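Local atomic coordinates of 2,3-dihydroxy-2,3-dihydrophenylpropionate dehydrogenase (Pseudomonas sp. MC1, PDB entry 5XTF), a protein that catalyses the NAD+-dependent oxidation of naphthalene cis-dihydrodiol to 1,2-dihydroxynaphthalene, as a tetrameric short-chain dehydrogenase/reductase. Residues E58-A61 and L62-E66; S170-I173 and A174-A178. One frame throughout, in Å; residues are numbered along the deposited sequence.

Contact 1 of 2, residues E58-A61 and L62-E66; sequences EQEA and LLCNE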
# COMPACT_ATOMS: atom_id res chain seq x y z
N GLU B 58 -37.76 5.69 -14.58
CA GLU B 58 -37.57 7.13 -14.41
C GLU B 58 -36.17 7.54 -14.84
O GLU B 58 -35.99 8.58 -15.48
CB GLU B 58 -37.78 7.53 -12.95
CG GLU B 58 -39.22 7.49 -12.46
CD GLU B 58 -39.77 6.09 -12.35
OE1 GLU B 58 -40.85 5.83 -12.92
OE2 GLU B 58 -39.15 5.24 -11.69
N GLN B 59 -35.18 6.74 -14.47
CA GLN B 59 -33.82 7.04 -14.89
C GLN B 59 -33.66 6.84 -16.39
O GLN B 59 -32.90 7.56 -17.03
CB GLN B 59 -32.85 6.17 -14.11
CG GLN B 59 -32.86 6.33 -12.60
CD GLN B 59 -31.90 5.37 -11.94
OE1 GLN B 59 -31.71 4.25 -12.41
NE2 GLN B 59 -31.28 5.81 -10.86
N GLU B 60 -34.38 5.87 -16.96
CA GLU B 60 -34.41 5.75 -18.41
C GLU B 60 -34.94 7.03 -19.05
O GLU B 60 -34.37 7.52 -20.02
CB GLU B 60 -35.26 4.55 -18.81
CG GLU B 60 -35.24 4.26 -20.28
CD GLU B 60 -36.13 3.09 -20.64
OE1 GLU B 60 -37.13 2.89 -19.93
OE2 GLU B 60 -35.80 2.37 -21.61
N ALA B 61 -36.02 7.59 -18.50
CA ALA B 61 -36.61 8.79 -19.07
C ALA B 61 -35.67 9.98 -18.94
O ALA B 61 -35.60 10.84 -19.83
CB ALA B 61 -37.95 9.10 -18.39
N LEU B 62 -34.93 10.03 -17.83
CA LEU B 62 -33.90 11.05 -17.68
C LEU B 62 -32.89 10.99 -18.82
O LEU B 62 -32.52 12.02 -19.39
CB LEU B 62 -33.22 10.87 -16.32
CG LEU B 62 -32.31 11.93 -15.70
CD1 LEU B 62 -32.02 11.50 -14.27
CD2 LEU B 62 -31.00 12.09 -16.47
N LEU B 63 -32.46 9.78 -19.19
CA LEU B 63 -31.46 9.64 -20.25
C LEU B 63 -32.03 9.92 -21.63
O LEU B 63 -31.30 10.40 -22.51
CB LEU B 63 -30.83 8.24 -20.22
CG LEU B 63 -29.87 7.93 -19.07
CD1 LEU B 63 -29.36 6.51 -19.22
CD2 LEU B 63 -28.71 8.93 -19.07
N CYS B 64 -33.32 9.60 -21.84
CA CYS B 64 -33.96 9.85 -23.13
C CYS B 64 -34.25 11.33 -23.33
O CYS B 64 -34.01 11.87 -24.42
CB CYS B 64 -35.25 9.03 -23.24
SG CYS B 64 -34.94 7.26 -23.37
N ASN B 65 -34.77 12.01 -22.31
CA ASN B 65 -34.97 13.45 -22.41
C ASN B 65 -33.71 14.16 -22.87
O ASN B 65 -33.79 15.20 -23.53
CB ASN B 65 -35.39 14.03 -21.06
CG ASN B 65 -36.73 13.53 -20.59
OD1 ASN B 65 -37.44 12.83 -21.31
ND2 ASN B 65 -37.08 13.89 -19.37
N GLU B 66 -32.53 13.64 -22.53
CA GLU B 66 -31.31 14.33 -22.91
C GLU B 66 -30.75 13.83 -24.23
O GLU B 66 -30.32 14.63 -25.06
CB GLU B 66 -30.25 14.19 -21.79
CG GLU B 66 -28.93 14.95 -22.07
CD GLU B 66 -28.07 15.21 -20.81
OE1 GLU B 66 -28.55 15.05 -19.66
OE2 GLU B 66 -26.89 15.60 -20.98

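Contact 2 of 2, residues S170-I173 and A174-A178; sequences SCYI and ASKHA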
# COMPACT_ATOMS: atom_id res chain seq x y z
N SER B 170 -17.96 -1.59 8.10
CA SER B 170 -16.96 -2.58 7.74
C SER B 170 -17.37 -3.38 6.52
O SER B 170 -16.50 -3.80 5.75
CB SER B 170 -16.70 -3.51 8.92
OG SER B 170 -17.89 -4.18 9.30
N CYS B 171 -18.67 -3.61 6.31
CA CYS B 171 -19.09 -4.29 5.09
C CYS B 171 -18.69 -3.48 3.86
O CYS B 171 -18.04 -4.00 2.95
CB CYS B 171 -20.60 -4.53 5.08
SG CYS B 171 -21.17 -5.55 6.46
N TYR B 172 -19.05 -2.20 3.84
CA TYR B 172 -18.73 -1.36 2.69
C TYR B 172 -17.22 -1.33 2.46
O TYR B 172 -16.77 -1.52 1.33
CB TYR B 172 -19.28 0.05 2.88
CG TYR B 172 -19.08 0.96 1.67
CD1 TYR B 172 -19.94 0.90 0.57
CD2 TYR B 172 -18.03 1.88 1.64
CE1 TYR B 172 -19.75 1.73 -0.54
CE2 TYR B 172 -17.84 2.71 0.53
CZ TYR B 172 -18.70 2.64 -0.55
OH TYR B 172 -18.48 3.47 -1.62
N ILE B 173 -16.44 -1.13 3.53
CA ILE B 173 -15.00 -0.99 3.35
C ILE B 173 -14.40 -2.30 2.86
O ILE B 173 -13.50 -2.31 2.01
CB ILE B 173 -14.34 -0.50 4.65
CG1 ILE B 173 -14.75 0.94 4.90
CG2 ILE B 173 -12.84 -0.60 4.54
CD1 ILE B 173 -14.18 1.54 6.13
N ALA B 174 -14.92 -3.43 3.35
CA ALA B 174 -14.43 -4.73 2.90
C ALA B 174 -14.78 -4.96 1.43
O ALA B 174 -13.97 -5.49 0.67
CB ALA B 174 -15.00 -5.83 3.78
N SER B 175 -15.98 -4.55 1.01
CA SER B 175 -16.34 -4.74 -0.39
C SER B 175 -15.48 -3.87 -1.30
O SER B 175 -15.06 -4.30 -2.38
CB SER B 175 -17.82 -4.44 -0.63
OG SER B 175 -18.12 -3.05 -0.57
N LYS B 176 -15.18 -2.66 -0.87
CA LYS B 176 -14.36 -1.78 -1.69
C LYS B 176 -12.90 -2.23 -1.71
O LYS B 176 -12.21 -1.99 -2.70
CB LYS B 176 -14.52 -0.35 -1.21
CG LYS B 176 -15.91 0.22 -1.61
CD LYS B 176 -16.10 0.16 -3.15
CE LYS B 176 -17.39 0.84 -3.59
NZ LYS B 176 -17.50 0.83 -5.08
N HIS B 177 -12.42 -2.89 -0.65
CA HIS B 177 -11.11 -3.50 -0.74
C HIS B 177 -11.11 -4.70 -1.68
O HIS B 177 -10.13 -4.92 -2.41
CB HIS B 177 -10.62 -3.92 0.65
CG HIS B 177 -10.00 -2.80 1.42
ND1 HIS B 177 -10.75 -1.78 1.97
CD2 HIS B 177 -8.71 -2.53 1.71
CE1 HIS B 177 -9.94 -0.93 2.58
NE2 HIS B 177 -8.70 -1.37 2.44
N ALA B 178 -12.18 -5.49 -1.69
CA ALA B 178 -12.25 -6.59 -2.64
C ALA B 178 -12.13 -6.09 -4.08
O ALA B 178 -11.48 -6.73 -4.91
CB ALA B 178 -13.55 -7.38 -2.43

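Contact 1 of 2, residues E58-A61 and L62-E66
The carbonyls of Glu58 to Ala61 accept, one after another, the N-H groups of Leu62 to Asn65, making successive turns of helix 57-67, the helical arm of the beta-alpha-beta unit that joins strands 49-54 and 72-75 in a Rossmann fold. All four bonds are the i to i+4 kind. Leu62 N gives to Glu58 O at 3.0 Å and Leu63 N to Gln59 O at 3.1 Å, while Cys64 N gives to Glu60 O. The straightest is Asn65 N to Ala61 O, 2.9 Å with an N-H...O angle of 172°.

Aliphatic carbons lean on carbonyl oxygens of the turn before: Leu63 CG stands 3.7 Å from Gln59 O. The nonpolar packing of Leu63 is with other elements, its side chain buried against Leu37 and Val40 of helix 34-46 and against Ala52 and Ile73 of the sheet. Leu62 turns to the same neighbouring helix, meeting Leu37 and Arg41. On the flank toward strand 72-75, Glu60 CG and Cys64 SG stand 4.3 Å apart, one turn from each other, and both side chains touch Ile73.

The polar ends differ in where they turn. Gln59, an NAD+-binding residue although this chain carries no cofactor, has its OE1 held by the backbone N of Arg55, and its side chain lies about 4 Å from that of Ser33, another residue of that site. Asn65 also folds back: with CG beside its own backbone N (chi1 -64°), its amide meets the preceding turn through the carbon, ND2 being too poorly angled to bond there, and Asn65 CG faces Ala61 O at 3.0 Å.

Contact 2 of 2, residues S170-I173 and A174-A178
Tyr172 holds its CG anti to the backbone N (chi1 -175°), and Lys176 bends at chi2 (-58°); together these turns bring Lys176 CG over one face of the phenol ring, toward its rim, and carry CE on past the hydroxyl. Lys176 CG makes a CH-pi contact 4.0 Å from the ring centroid, 20° off the normal, and Lys176 CE passes 3.5 Å from Tyr172 OH. Beyond the ring, OH bonds to Ser159 OG and Lys176 NZ to Ala158 O, while Trp108 packs edge-to-face on the tyrosine.

Two carbonyls each take a second donor. Tyr172 O accepts Lys176 N and also Ser175 OG, the latter at 2.8 Å. Ile173 O is gripped by His177 N at 2.9 Å and, from the other face of its plane, by His177 ND1 at 2.8 Å; the oxygen lies at the imidazole's edge, nearly in the ring plane. Ile173 CG2 packs 3.5 Å from His177 ND1, the two side chains lying side by side. At the ring's far side, His177 NE2 hydrogen-bonds NZ of Lys184 of a second subunit. A leucine in place of His177 would probably leave that lysine without this imidazole partner and cost Ile173 O its second donor.

Spacing and pairing of Tyr172 and Lys176 match the Tyr-X-X-X-Lys motif of short-chain dehydrogenases, here on helix 170-190 with Lys176 an NAD+-binding residue.

Contact 1 comes first along the chain, contact 2 more than a hundred residues later, and their centres lie about 31 Å apart, on opposite sides of the chain's centre, with about 16 Å between nearest atoms. Each sits on the helix of a beta-alpha-beta unit of the same seven-stranded parallel sheet: helix 57-67 between the neighbouring strands 72-75 and 49-54 at one margin, helix 170-190 between strands 153-157 and 195-201 toward the other. Both hold an NAD+-binding residue, Gln59 and Lys176, with Asn104 of the same site about 10 Å from the first side chain and about 7 Å from the second. The cofactor site therefore draws on both halves of the Rossmann fold. Of the two, contact 2 alone also meets another subunit.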